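Local coordinates for protein tudor (Drosophila melanogaster, PDB 3NTK) that recognises methylated arginines of the Piwi protein Aubergine through its last extended Tudor domain and is required for germ cell formation in the fly, at residues A[3-8]-A[137-142]; A[57-62]-A[89-94]; A[63-68]-A[83-88]; A[107-112]-A[149-154]; A[123-128]-A[164-169]. All coordinates share one frame; numbering follows the deposited sequence.

Interaction 1 (A[3-8]-A[137-142]); sequences LHNCVV and TFQVEI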
# COMPACT_ATOMS: atom_id res chain seq x y z
N LEU A 3 17.57 -7.06 -6.32
CA LEU A 3 16.66 -5.94 -6.48
C LEU A 3 15.31 -6.39 -7.02
O LEU A 3 15.24 -7.21 -7.94
CB LEU A 3 17.26 -4.90 -7.43
CG LEU A 3 18.16 -3.82 -6.83
CD1 LEU A 3 19.17 -4.42 -5.87
CD2 LEU A 3 18.86 -3.08 -7.97
N HIS A 4 14.24 -5.86 -6.44
CA HIS A 4 12.89 -6.21 -6.88
C HIS A 4 12.19 -4.98 -7.42
O HIS A 4 12.20 -3.93 -6.78
CB HIS A 4 12.05 -6.76 -5.73
CG HIS A 4 12.67 -7.92 -5.01
ND1 HIS A 4 13.46 -7.75 -3.90
CD2 HIS A 4 12.59 -9.25 -5.23
CE1 HIS A 4 13.85 -8.94 -3.46
NE2 HIS A 4 13.33 -9.86 -4.25
N ASN A 5 11.56 -5.11 -8.59
CA ASN A 5 10.83 -3.99 -9.17
C ASN A 5 9.53 -3.79 -8.41
O ASN A 5 8.89 -4.76 -7.99
CB ASN A 5 10.50 -4.26 -10.64
CG ASN A 5 11.71 -4.14 -11.54
OD1 ASN A 5 12.51 -3.21 -11.40
ND2 ASN A 5 11.85 -5.07 -12.48
N CYS A 6 9.14 -2.53 -8.26
CA CYS A 6 7.91 -2.18 -7.57
C CYS A 6 7.49 -0.78 -7.99
O CYS A 6 8.22 -0.08 -8.71
CB CYS A 6 8.12 -2.21 -6.06
SG CYS A 6 9.27 -0.96 -5.46
N VAL A 7 6.31 -0.38 -7.55
CA VAL A 7 5.80 0.95 -7.82
C VAL A 7 5.44 1.46 -6.43
O VAL A 7 4.95 0.70 -5.60
CB VAL A 7 4.53 0.92 -8.71
CG1 VAL A 7 3.95 2.31 -8.82
CG2 VAL A 7 4.87 0.40 -10.10
N VAL A 8 5.72 2.74 -6.18
CA VAL A 8 5.40 3.33 -4.89
C VAL A 8 3.95 3.82 -4.98
O VAL A 8 3.62 4.62 -5.86
CB VAL A 8 6.33 4.52 -4.57
CG1 VAL A 8 5.94 5.17 -3.25
CG2 VAL A 8 7.78 4.04 -4.52
N THR A 137 8.47 2.83 -12.21
CA THR A 137 9.03 1.68 -11.52
C THR A 137 10.30 2.02 -10.76
O THR A 137 11.16 2.74 -11.27
CB THR A 137 9.33 0.54 -12.52
OG1 THR A 137 8.10 0.05 -13.07
CG2 THR A 137 10.06 -0.60 -11.83
N PHE A 138 10.41 1.51 -9.54
CA PHE A 138 11.58 1.69 -8.69
C PHE A 138 12.00 0.28 -8.32
O PHE A 138 11.30 -0.67 -8.64
CB PHE A 138 11.23 2.45 -7.40
CG PHE A 138 10.98 3.91 -7.59
CD1 PHE A 138 9.76 4.38 -8.05
CD2 PHE A 138 11.99 4.83 -7.32
CE1 PHE A 138 9.54 5.74 -8.25
CE2 PHE A 138 11.78 6.20 -7.51
CZ PHE A 138 10.56 6.65 -7.97
N GLN A 139 13.14 0.14 -7.67
CA GLN A 139 13.57 -1.17 -7.21
C GLN A 139 13.89 -1.05 -5.73
O GLN A 139 14.29 0.01 -5.26
CB GLN A 139 14.81 -1.68 -7.95
CG GLN A 139 14.62 -1.90 -9.44
CD GLN A 139 14.57 -0.60 -10.19
OE1 GLN A 139 15.46 0.25 -10.04
NE2 GLN A 139 13.54 -0.42 -11.00
N VAL A 140 13.69 -2.14 -5.00
CA VAL A 140 14.00 -2.15 -3.58
C VAL A 140 14.80 -3.39 -3.25
O VAL A 140 14.57 -4.46 -3.81
CB VAL A 140 12.73 -2.15 -2.69
CG1 VAL A 140 12.02 -0.81 -2.78
CG2 VAL A 140 11.80 -3.29 -3.09
N GLU A 141 15.78 -3.23 -2.36
CA GLU A 141 16.57 -4.35 -1.90
C GLU A 141 16.00 -4.55 -0.50
O GLU A 141 16.02 -3.62 0.31
CB GLU A 141 18.06 -3.98 -1.79
CG GLU A 141 18.97 -5.18 -1.57
CD GLU A 141 20.34 -4.81 -1.02
OE1 GLU A 141 20.84 -3.70 -1.33
OE2 GLU A 141 20.93 -5.63 -0.28
N ILE A 142 15.45 -5.73 -0.23
CA ILE A 142 14.87 -5.99 1.08
C ILE A 142 15.94 -6.49 2.04
O ILE A 142 16.47 -7.59 1.89
CB ILE A 142 13.73 -7.02 1.00
CG1 ILE A 142 12.67 -6.55 0.00
CG2 ILE A 142 13.08 -7.20 2.37
CD1 ILE A 142 11.51 -7.51 -0.17
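The OB-fold half of this extended Tudor domain contains an antiparallel strand pair in which His4 meets Val140, and Cys6 meets Phe138, as hydrogen-bonded pairs. The bond from Val140 N to His4 O spans 2.9 Å; that from Phe138 N to Cys6 O, at 2.8 Å, is almost straight (174°). Between them Asn5 and Gln139 form a non-hydrogen-bonded pair, and here the side chains do the joining. They lie side by side, their amide planes nearly perpendicular, and Gln139 NE2 donates to Asn5 OD1 over 3.0 Å, in the carbonyl plane. A bend at chi2 of Gln139 (75°) brings that nitrogen to Asn5, while Gln139 OE1 accepts from Ser159 N. An amide suits this place because it can donate and accept at once. On the other face, small Cys6 sets SG 3.8 Å from Val140 CG1, and both pack on Met21. Pairing the first strand of the chain with one beyond the Tudor core is characteristic of extended Tudor domains, whose OB-fold is built from both flanks.

Interaction 2 (A[57-62]-A[89-94]); sequences QFPEDE and AVTQQF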
# COMPACT_ATOMS: atom_id res chain seq x y z
N GLN A 57 -15.76 0.78 0.32
CA GLN A 57 -15.70 1.68 -0.83
C GLN A 57 -14.85 2.91 -0.53
O GLN A 57 -15.00 3.55 0.50
CB GLN A 57 -17.12 2.11 -1.23
CG GLN A 57 -17.16 2.99 -2.45
CD GLN A 57 -18.57 3.35 -2.86
OE1 GLN A 57 -19.33 3.91 -2.07
NE2 GLN A 57 -18.93 3.02 -4.09
N PHE A 58 -13.95 3.21 -1.45
CA PHE A 58 -13.08 4.38 -1.34
C PHE A 58 -13.90 5.52 -1.95
O PHE A 58 -14.10 5.55 -3.16
CB PHE A 58 -11.79 4.14 -2.14
CG PHE A 58 -10.80 5.27 -2.07
CD1 PHE A 58 -10.74 6.11 -0.96
CD2 PHE A 58 -9.88 5.45 -3.09
CE1 PHE A 58 -9.77 7.12 -0.87
CE2 PHE A 58 -8.90 6.46 -3.02
CZ PHE A 58 -8.85 7.28 -1.91
N PRO A 59 -14.38 6.45 -1.12
CA PRO A 59 -15.19 7.60 -1.54
C PRO A 59 -14.64 8.41 -2.71
O PRO A 59 -15.40 8.90 -3.55
CB PRO A 59 -15.28 8.45 -0.27
CG PRO A 59 -15.23 7.42 0.81
CD PRO A 59 -14.12 6.52 0.33
N GLU A 60 -13.32 8.54 -2.77
CA GLU A 60 -12.67 9.31 -3.82
C GLU A 60 -12.72 8.61 -5.18
O GLU A 60 -12.74 9.26 -6.23
CB GLU A 60 -11.21 9.56 -3.43
CG GLU A 60 -10.46 10.48 -4.35
CD GLU A 60 -8.99 10.56 -3.99
OE1 GLU A 60 -8.68 10.92 -2.83
OE2 GLU A 60 -8.14 10.26 -4.86
N ASP A 61 -12.76 7.28 -5.15
CA ASP A 61 -12.77 6.47 -6.36
C ASP A 61 -14.12 5.79 -6.58
O ASP A 61 -14.48 5.44 -7.70
CB ASP A 61 -11.66 5.42 -6.24
CG ASP A 61 -10.98 5.12 -7.55
OD1 ASP A 61 -10.71 6.07 -8.32
OD2 ASP A 61 -10.70 3.93 -7.82
N GLU A 62 -14.86 5.61 -5.49
CA GLU A 62 -16.15 4.94 -5.51
C GLU A 62 -16.00 3.47 -5.88
O GLU A 62 -16.96 2.80 -6.26
CB GLU A 62 -17.12 5.63 -6.48
CG GLU A 62 -17.53 7.02 -6.04
CD GLU A 62 -18.77 7.52 -6.76
OE1 GLU A 62 -18.77 7.55 -8.01
OE2 GLU A 62 -19.75 7.89 -6.08
N ALA A 89 -8.66 5.84 4.44
CA ALA A 89 -9.76 6.74 4.13
C ALA A 89 -10.94 6.44 5.03
O ALA A 89 -11.06 5.34 5.57
CB ALA A 89 -10.16 6.57 2.67
N VAL A 90 -11.79 7.44 5.21
CA VAL A 90 -12.98 7.30 6.04
C VAL A 90 -14.10 6.94 5.07
O VAL A 90 -14.26 7.59 4.04
CB VAL A 90 -13.34 8.62 6.75
CG1 VAL A 90 -14.63 8.45 7.53
CG2 VAL A 90 -12.20 9.03 7.68
N THR A 91 -14.87 5.91 5.41
CA THR A 91 -15.97 5.48 4.55
C THR A 91 -17.16 4.99 5.36
O THR A 91 -17.05 4.78 6.56
CB THR A 91 -15.51 4.35 3.59
OG1 THR A 91 -16.59 3.99 2.72
CG2 THR A 91 -15.07 3.12 4.38
N GLN A 92 -18.30 4.83 4.70
CA GLN A 92 -19.52 4.37 5.36
C GLN A 92 -20.06 3.13 4.67
O GLN A 92 -21.02 2.52 5.13
CB GLN A 92 -20.60 5.45 5.31
CG GLN A 92 -20.29 6.71 6.08
CD GLN A 92 -21.45 7.69 6.05
OE1 GLN A 92 -21.89 8.12 4.99
NE2 GLN A 92 -21.94 8.05 7.23
N GLN A 93 -19.44 2.74 3.56
CA GLN A 93 -19.91 1.59 2.79
C GLN A 93 -19.03 0.36 2.98
O GLN A 93 -17.88 0.33 2.55
CB GLN A 93 -19.98 1.95 1.31
CG GLN A 93 -20.83 3.19 1.01
CD GLN A 93 -22.24 3.09 1.58
OE1 GLN A 93 -22.85 2.02 1.56
NE2 GLN A 93 -22.76 4.21 2.09
N PHE A 94 -19.59 -0.66 3.63
CA PHE A 94 -18.86 -1.90 3.88
C PHE A 94 -19.66 -3.11 3.45
O PHE A 94 -20.88 -3.19 3.69
CB PHE A 94 -18.54 -2.05 5.37
CG PHE A 94 -18.01 -0.80 6.00
CD1 PHE A 94 -18.88 0.14 6.55
CD2 PHE A 94 -16.65 -0.56 6.05
CE1 PHE A 94 -18.40 1.31 7.13
CE2 PHE A 94 -16.16 0.61 6.63
CZ PHE A 94 -17.04 1.54 7.17
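The Phe58 ring carries Glu60 CB over one face, 3.6 Å above its plane and toward the rim, while Ala89 CB approaches obliquely, 3.6 Å from Phe58 CE1; a methyl group is small enough to sit so near the ring. The side chains of Gln57 and Gln93 lie side by side with amide planes 68° apart, and Gln57 OE1 meets Gln93 CG at 3.5 Å. This is where the first and last strands of the SH3-like Tudor barrel, 53-58 and 87-95, come together. Gln57 N donates to Gln93 O at 3.1 Å, but the next link is made by a side chain: Thr91 OG1 donates to Gln57 O at 2.8 Å, in the carbonyl plane. Thr91 OG1 lies opposite the backbone N (chi1 -177°), where it can also accept from Gln93 N at 3.2 Å, giving an ST turn. A valine in its place would keep the branched shape but would probably leave Gln57 O without this donor and Gln93 N without its acceptor, weakening the turn. Pro59 rests its CG 3.4 Å from Val90 O. Gln57 reaches on, extended, until its NE2 bonds Glu62 O at 2.9 Å from above the carbonyl plane.

Interaction 3 (A[63-68]-A[83-88]); sequences VFYRAQ and IDFGNN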
# COMPACT_ATOMS: atom_id res chain seq x y z
N VAL A 63 -14.78 2.96 -5.76
CA VAL A 63 -14.48 1.56 -6.06
C VAL A 63 -14.38 0.77 -4.76
O VAL A 63 -13.97 1.32 -3.74
CB VAL A 63 -13.13 1.44 -6.81
CG1 VAL A 63 -12.79 -0.02 -7.06
CG2 VAL A 63 -13.20 2.20 -8.13
N PHE A 64 -14.77 -0.50 -4.77
CA PHE A 64 -14.67 -1.33 -3.57
C PHE A 64 -13.33 -2.08 -3.53
O PHE A 64 -12.90 -2.66 -4.53
CB PHE A 64 -15.82 -2.34 -3.49
CG PHE A 64 -17.13 -1.73 -3.05
CD1 PHE A 64 -18.01 -1.19 -3.98
CD2 PHE A 64 -17.46 -1.66 -1.70
CE1 PHE A 64 -19.20 -0.59 -3.58
CE2 PHE A 64 -18.65 -1.06 -1.28
CZ PHE A 64 -19.52 -0.53 -2.23
N TYR A 65 -12.68 -2.06 -2.36
CA TYR A 65 -11.39 -2.71 -2.16
C TYR A 65 -11.38 -3.50 -0.85
O TYR A 65 -12.22 -3.28 0.04
CB TYR A 65 -10.27 -1.67 -2.03
CG TYR A 65 -10.09 -0.73 -3.19
CD1 TYR A 65 -9.49 -1.15 -4.38
CD2 TYR A 65 -10.47 0.60 -3.09
CE1 TYR A 65 -9.27 -0.26 -5.43
CE2 TYR A 65 -10.27 1.50 -4.14
CZ TYR A 65 -9.66 1.06 -5.30
OH TYR A 65 -9.45 1.95 -6.33
N ARG A 66 -10.41 -4.40 -0.71
CA ARG A 66 -10.27 -5.15 0.54
C ARG A 66 -9.81 -4.11 1.55
O ARG A 66 -8.95 -3.27 1.23
CB ARG A 66 -9.22 -6.27 0.43
CG ARG A 66 -9.60 -7.40 -0.54
CD ARG A 66 -8.84 -8.68 -0.23
NE ARG A 66 -7.40 -8.53 -0.43
CZ ARG A 66 -6.49 -9.45 -0.11
NH1 ARG A 66 -6.87 -10.60 0.44
NH2 ARG A 66 -5.20 -9.22 -0.34
N ALA A 67 -10.34 -4.15 2.76
CA ALA A 67 -9.98 -3.17 3.75
C ALA A 67 -9.99 -3.69 5.18
O ALA A 67 -10.70 -4.64 5.51
CB ALA A 67 -10.93 -1.97 3.64
N GLN A 68 -9.18 -3.07 6.02
CA GLN A 68 -9.12 -3.42 7.42
C GLN A 68 -9.53 -2.18 8.21
O GLN A 68 -8.99 -1.09 7.99
CB GLN A 68 -7.71 -3.85 7.85
CG GLN A 68 -7.63 -4.15 9.34
CD GLN A 68 -6.28 -4.70 9.77
OE1 GLN A 68 -5.24 -4.14 9.46
NE2 GLN A 68 -6.31 -5.81 10.50
N ILE A 83 -5.66 -2.54 2.29
CA ILE A 83 -4.48 -3.39 2.32
C ILE A 83 -3.75 -3.65 1.01
O ILE A 83 -2.55 -3.92 1.02
CB ILE A 83 -4.80 -4.75 2.96
CG1 ILE A 83 -5.81 -5.53 2.11
CG2 ILE A 83 -5.34 -4.53 4.38
CD1 ILE A 83 -6.00 -6.96 2.58
N ASP A 84 -4.44 -3.56 -0.12
CA ASP A 84 -3.77 -3.82 -1.38
C ASP A 84 -3.24 -2.55 -2.04
O ASP A 84 -2.52 -2.63 -3.04
CB ASP A 84 -4.70 -4.57 -2.33
CG ASP A 84 -5.17 -5.90 -1.75
OD1 ASP A 84 -4.33 -6.61 -1.15
OD2 ASP A 84 -6.37 -6.23 -1.89
N PHE A 85 -3.56 -1.40 -1.47
CA PHE A 85 -3.11 -0.13 -2.04
C PHE A 85 -2.42 0.82 -1.08
O PHE A 85 -1.99 1.91 -1.46
CB PHE A 85 -4.29 0.56 -2.73
CG PHE A 85 -4.84 -0.23 -3.89
CD1 PHE A 85 -5.72 -1.29 -3.68
CD2 PHE A 85 -4.42 0.04 -5.19
CE1 PHE A 85 -6.16 -2.07 -4.74
CE2 PHE A 85 -4.85 -0.73 -6.25
CZ PHE A 85 -5.73 -1.79 -6.03
N GLY A 86 -2.31 0.40 0.18
CA GLY A 86 -1.62 1.19 1.18
C GLY A 86 -2.15 2.53 1.64
O GLY A 86 -1.46 3.23 2.38
N ASN A 87 -3.36 2.89 1.24
CA ASN A 87 -3.95 4.17 1.63
C ASN A 87 -5.08 4.04 2.65
O ASN A 87 -5.74 3.00 2.72
CB ASN A 87 -4.45 4.93 0.39
CG ASN A 87 -5.63 4.26 -0.26
OD1 ASN A 87 -5.59 3.07 -0.58
ND2 ASN A 87 -6.70 5.02 -0.48
N ASN A 88 -5.29 5.09 3.44
CA ASN A 88 -6.36 5.09 4.43
C ASN A 88 -7.42 6.11 4.04
O ASN A 88 -7.13 7.12 3.40
CB ASN A 88 -5.80 5.45 5.81
CG ASN A 88 -4.93 4.36 6.39
OD1 ASN A 88 -4.05 3.84 5.72
ND2 ASN A 88 -5.18 4.00 7.64
O HOH W 1 -7.08 -2.87 -0.77
O HOH W 2 -8.30 -4.64 -2.80
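Arg66 starts with CG beside its backbone N (chi1 -66°) and bends at chi3 (-65°), presenting its guanidinium side-on to Asp84. The grip is bidentate: Arg66 NE bonds Asp84 OD2 at 2.9 Å, and Arg66 NH2 bonds Asp84 OD1 at 2.9 Å. Both oxygens use their syn lone pairs, and the two flat groups are nearly coplanar. Ile83 CD1 lies 3.5 Å above one guanidinium face, an apolar lid, while backbone carbonyls of Leu101, Pro104 and Ala105 take further N-H groups and Tyr107 N binds Asp84 OD1. One water joins Arg66 O to Asp84 N, another Arg66 N to Asp84 OD2. Asp84 lies in the loop between the last two strands of the Tudor barrel, and next to it Phe85 meets Tyr65. With Phe58 and Phe82 nearby, these rings are consistent with the aromatic cage by which Tudor domains hold methylarginine. Tyr65 CE1 lies over a face of Phe85, planes 53° apart, and Tyr65 CD1 comes 3.5 Å from Phe85 CE1. Tyr65 OH is held by Asp61.

Interaction 4 (A[107-112]-A[149-154]); sequences YSRHCE and GTHVVR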
# COMPACT_ATOMS: atom_id res chain seq x y z
N TYR A 107 -1.58 -6.97 -0.82
CA TYR A 107 -0.76 -6.75 -2.00
C TYR A 107 0.02 -5.44 -2.05
O TYR A 107 0.65 -5.13 -3.06
CB TYR A 107 -1.59 -6.96 -3.28
CG TYR A 107 -1.96 -8.41 -3.48
CD1 TYR A 107 -0.97 -9.39 -3.52
CD2 TYR A 107 -3.29 -8.80 -3.58
CE1 TYR A 107 -1.30 -10.74 -3.66
CE2 TYR A 107 -3.63 -10.15 -3.72
CZ TYR A 107 -2.63 -11.11 -3.76
OH TYR A 107 -2.96 -12.44 -3.89
N SER A 108 -0.05 -4.67 -0.97
CA SER A 108 0.75 -3.45 -0.86
C SER A 108 1.64 -3.78 0.34
O SER A 108 1.23 -4.51 1.25
CB SER A 108 -0.11 -2.21 -0.57
OG SER A 108 -0.60 -2.17 0.75
N ARG A 109 2.87 -3.28 0.33
CA ARG A 109 3.80 -3.56 1.42
C ARG A 109 4.33 -2.30 2.05
O ARG A 109 4.73 -1.37 1.34
CB ARG A 109 4.97 -4.39 0.91
CG ARG A 109 4.55 -5.66 0.24
CD ARG A 109 5.75 -6.50 -0.11
NE ARG A 109 5.34 -7.66 -0.90
CZ ARG A 109 6.14 -8.68 -1.17
NH1 ARG A 109 7.38 -8.69 -0.72
NH2 ARG A 109 5.69 -9.69 -1.91
N HIS A 110 4.32 -2.26 3.37
CA HIS A 110 4.85 -1.11 4.08
C HIS A 110 6.36 -1.26 4.11
O HIS A 110 6.89 -2.36 4.37
CB HIS A 110 4.29 -1.04 5.50
CG HIS A 110 4.73 0.19 6.24
ND1 HIS A 110 5.53 0.13 7.36
CD2 HIS A 110 4.52 1.50 6.00
CE1 HIS A 110 5.80 1.36 7.77
NE2 HIS A 110 5.19 2.21 6.96
N CYS A 111 7.06 -0.16 3.87
CA CYS A 111 8.52 -0.13 3.85
C CYS A 111 9.06 1.10 4.57
O CYS A 111 8.37 2.10 4.71
CB CYS A 111 9.06 -0.04 2.42
SG CYS A 111 8.60 -1.34 1.29
N GLU A 112 10.32 1.01 5.00
CA GLU A 112 11.00 2.13 5.61
C GLU A 112 12.44 2.03 5.14
O GLU A 112 13.02 0.95 5.11
CB GLU A 112 10.91 2.12 7.15
CG GLU A 112 11.60 0.99 7.88
CD GLU A 112 11.57 1.19 9.39
OE1 GLU A 112 10.47 1.47 9.93
OE2 GLU A 112 12.63 1.07 10.05
N GLY A 149 5.80 -6.76 9.98
CA GLY A 149 5.57 -7.01 8.57
C GLY A 149 6.25 -5.99 7.68
O GLY A 149 6.37 -6.18 6.47
N THR A 150 6.70 -4.89 8.29
CA THR A 150 7.37 -3.83 7.54
C THR A 150 8.73 -4.26 7.01
O THR A 150 9.50 -4.90 7.71
CB THR A 150 7.58 -2.60 8.44
OG1 THR A 150 6.31 -2.09 8.85
CG2 THR A 150 8.35 -1.51 7.68
N HIS A 151 9.02 -3.90 5.75
CA HIS A 151 10.30 -4.22 5.14
C HIS A 151 11.26 -3.05 5.32
O HIS A 151 10.89 -1.90 5.09
CB HIS A 151 10.19 -4.42 3.62
CG HIS A 151 9.50 -5.67 3.20
ND1 HIS A 151 9.80 -6.91 3.73
CD2 HIS A 151 8.58 -5.89 2.23
CE1 HIS A 151 9.10 -7.84 3.10
NE2 HIS A 151 8.36 -7.25 2.18
N VAL A 152 12.50 -3.33 5.73
CA VAL A 152 13.52 -2.28 5.83
C VAL A 152 14.21 -2.46 4.48
O VAL A 152 14.67 -3.54 4.16
CB VAL A 152 14.53 -2.54 6.96
CG1 VAL A 152 15.65 -1.49 6.89
CG2 VAL A 152 13.82 -2.47 8.31
N VAL A 153 14.25 -1.39 3.68
CA VAL A 153 14.81 -1.50 2.34
C VAL A 153 15.80 -0.42 1.91
O VAL A 153 15.98 0.59 2.58
CB VAL A 153 13.66 -1.48 1.29
CG1 VAL A 153 12.58 -2.49 1.66
CG2 VAL A 153 13.06 -0.07 1.19
N ARG A 154 16.44 -0.68 0.77
CA ARG A 154 17.35 0.27 0.14
C ARG A 154 16.63 0.54 -1.17
O ARG A 154 16.21 -0.39 -1.86
CB ARG A 154 18.72 -0.35 -0.13
CG ARG A 154 19.56 -0.53 1.11
CD ARG A 154 20.88 -1.20 0.77
NE ARG A 154 21.60 -1.61 1.98
CZ ARG A 154 22.60 -2.47 1.98
NH1 ARG A 154 23.02 -3.02 0.85
NH2 ARG A 154 23.19 -2.80 3.13
O HOH W 3 5.85 -4.97 4.17
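Two donors grip His110 O: His151 N at 3.0 Å and a water at 2.8 Å that also donates to Gly149 O. The parallel ladder goes on with Glu112, whose N bonds His151 O and whose O receives Val153 N, 3.0 Å away. Beside it, the His110 ring is turned so that CG stands opposite the backbone N (chi1 -176°), which points ND1 at Thr150. Thr150 OG1 lies in the ring plane, 2.8 Å from His110 ND1, and either atom may be the donor. Ser16 OG meets His110 NE2, so both ends of the imidazole are held and its rotation is fixed. A leucine here would probably leave both hydroxyls without this partner. On the face of Cys111 and His151, Cys111 SG touches Val153 CG1 at 4.2 Å. Arg109 NH1 makes a weak hydrogen bond to His151 NE2 at 3.4 Å, while the same guanidinium is salt-bridged to Asp24 through NH2. The nearby charge of Arg109 would probably disfavour a protonated His151, whereas the hydroxyls round His110 can suit either tautomer.

Interaction 5 (A[123-128]-A[164-169]); sequences AALLQS and EKLQEC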
# COMPACT_ATOMS: atom_id res chain seq x y z
N ALA A 123 16.63 13.06 1.91
CA ALA A 123 15.36 12.83 2.57
C ALA A 123 14.32 13.90 2.26
O ALA A 123 13.15 13.59 2.00
CB ALA A 123 15.57 12.73 4.08
N ALA A 124 14.75 15.16 2.29
CA ALA A 124 13.85 16.27 2.04
C ALA A 124 13.40 16.38 0.58
O ALA A 124 12.28 16.79 0.30
CB ALA A 124 14.51 17.59 2.48
N LEU A 125 14.28 16.01 -0.34
CA LEU A 125 14.00 16.08 -1.77
C LEU A 125 13.24 14.86 -2.30
O LEU A 125 12.57 14.94 -3.34
CB LEU A 125 15.31 16.20 -2.54
CG LEU A 125 15.40 17.12 -3.77
CD1 LEU A 125 16.60 16.68 -4.59
CD2 LEU A 125 14.14 17.04 -4.61
N LEU A 126 13.34 13.74 -1.60
CA LEU A 126 12.67 12.53 -2.05
C LEU A 126 11.17 12.68 -2.24
O LEU A 126 10.60 12.10 -3.17
CB LEU A 126 12.96 11.36 -1.10
CG LEU A 126 13.98 10.36 -1.64
CD1 LEU A 126 14.23 9.26 -0.61
CD2 LEU A 126 13.45 9.77 -2.94
N GLN A 127 10.52 13.45 -1.38
CA GLN A 127 9.07 13.65 -1.49
C GLN A 127 8.68 14.14 -2.88
O GLN A 127 7.82 13.55 -3.54
CB GLN A 127 8.60 14.68 -0.45
CG GLN A 127 7.09 14.83 -0.38
CD GLN A 127 6.42 13.66 0.32
OE1 GLN A 127 5.21 13.47 0.22
NE2 GLN A 127 7.20 12.88 1.06
N SER A 128 9.31 15.22 -3.34
CA SER A 128 9.01 15.78 -4.65
C SER A 128 9.50 14.90 -5.80
O SER A 128 8.92 14.90 -6.89
CB SER A 128 9.63 17.18 -4.78
OG SER A 128 11.04 17.14 -4.73
N GLU A 164 21.97 8.67 -5.86
CA GLU A 164 22.69 9.04 -7.07
C GLU A 164 21.79 9.75 -8.07
O GLU A 164 22.25 10.59 -8.84
CB GLU A 164 23.29 7.80 -7.73
CG GLU A 164 24.07 8.11 -9.00
CD GLU A 164 24.58 6.86 -9.70
OE1 GLU A 164 25.24 6.03 -9.03
OE2 GLU A 164 24.31 6.71 -10.91
N LYS A 165 20.50 9.41 -8.07
CA LYS A 165 19.55 10.02 -8.99
C LYS A 165 19.01 11.35 -8.49
O LYS A 165 18.35 12.08 -9.23
CB LYS A 165 18.40 9.06 -9.28
CG LYS A 165 18.85 7.64 -9.60
CD LYS A 165 19.76 7.59 -10.82
CE LYS A 165 19.00 7.85 -12.10
NZ LYS A 165 19.83 7.52 -13.29
N LEU A 166 19.27 11.67 -7.22
CA LEU A 166 18.83 12.93 -6.64
C LEU A 166 19.94 13.93 -6.93
O LEU A 166 20.79 14.19 -6.08
CB LEU A 166 18.61 12.78 -5.13
CG LEU A 166 17.51 11.81 -4.71
CD1 LEU A 166 17.45 11.73 -3.19
CD2 LEU A 166 16.17 12.27 -5.27
N GLN A 167 19.93 14.48 -8.13
CA GLN A 167 20.96 15.41 -8.58
C GLN A 167 21.11 16.71 -7.79
O GLN A 167 22.22 17.24 -7.71
CB GLN A 167 20.75 15.72 -10.06
CG GLN A 167 20.79 14.48 -10.94
CD GLN A 167 20.75 14.82 -12.41
OE1 GLN A 167 19.77 15.39 -12.90
NE2 GLN A 167 21.80 14.46 -13.13
N GLU A 168 20.02 17.22 -7.22
CA GLU A 168 20.07 18.46 -6.46
C GLU A 168 20.75 18.35 -5.10
O GLU A 168 20.96 19.35 -4.43
CB GLU A 168 18.66 19.03 -6.29
CG GLU A 168 17.97 19.42 -7.60
CD GLU A 168 17.12 18.30 -8.17
OE1 GLU A 168 17.56 17.13 -8.17
OE2 GLU A 168 15.99 18.60 -8.63
N CYS A 169 21.09 17.13 -4.68
CA CYS A 169 21.75 16.94 -3.40
C CYS A 169 23.17 16.41 -3.56
O CYS A 169 23.41 15.67 -4.54
CB CYS A 169 20.96 15.97 -2.52
SG CYS A 169 19.37 16.57 -1.86
OXT CYS A 169 24.01 16.71 -2.69
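Helix 120-131 turns Leu125 toward the tail of the chain, with the end of Leu126 also coming near; the tail leaves its own short helical turn through an inverse gamma turn centred on Leu166 and then folds into a type I beta turn from Leu166 to Cys169. The turn is closed by a bond from Cys169 N to Leu166 O of 3.3 Å. No hydrogen bond joins the two segments; the contact is mainly apolar. Leu125 enters the curve of the turn: its CD1 lies 3.6 Å from Glu168 CB and 3.9 Å from Cys169 SG, with Leu166 CB a little farther off. Leucine suits the place, its one methyl reaching both residues. Glu168 CB lends aliphatic surface, while a bend at chi2 (93°) sets Glu168 OE1 3.7 Å from Leu125 CD1, the carboxylate at the edge of the contact. The helix belongs to the OB-fold half of the domain, joining its strands 109-113 and 137-145 in the position where OB-folds carry their helix. Leu166, buried against it, crosses Leu126 at about a right angle and brings CD1 4.0 Å from Leu126 CG; it also touches Phe129 and Asp122, and Leu126 reaches Pro14. Covalent bonding reinforces the contact, because Cys169 SG forms a disulfide with Cys121 at the start of the same helix. Within the helix, Ser128 OG donates back to Leu125 O over 3.0 Å.

In the fold
The contacts fall into two halves of one extended Tudor domain. Interactions 2 and 3, with centres about 9 Å apart, share strand 87-95 of the Tudor barrel, where Phe58 packs on Tyr65, both in the probable methylarginine cage, and on Asn87. Interactions 1, 4 and 5 belong to the OB-fold: strands 137-145 and 151-157 carry 1 and 4 side by side, about 10 Å between centres, and Glu141 of one forms a salt bridge with Arg154 of the other. Interaction 5 stands at the far end, about 33 Å from interaction 2 between centres. The halves meet between interactions 3 and 4, where Ser108 OG approaches Ile83 O at 2.6 Å and Tyr107 N meets the carboxylate of Asp84.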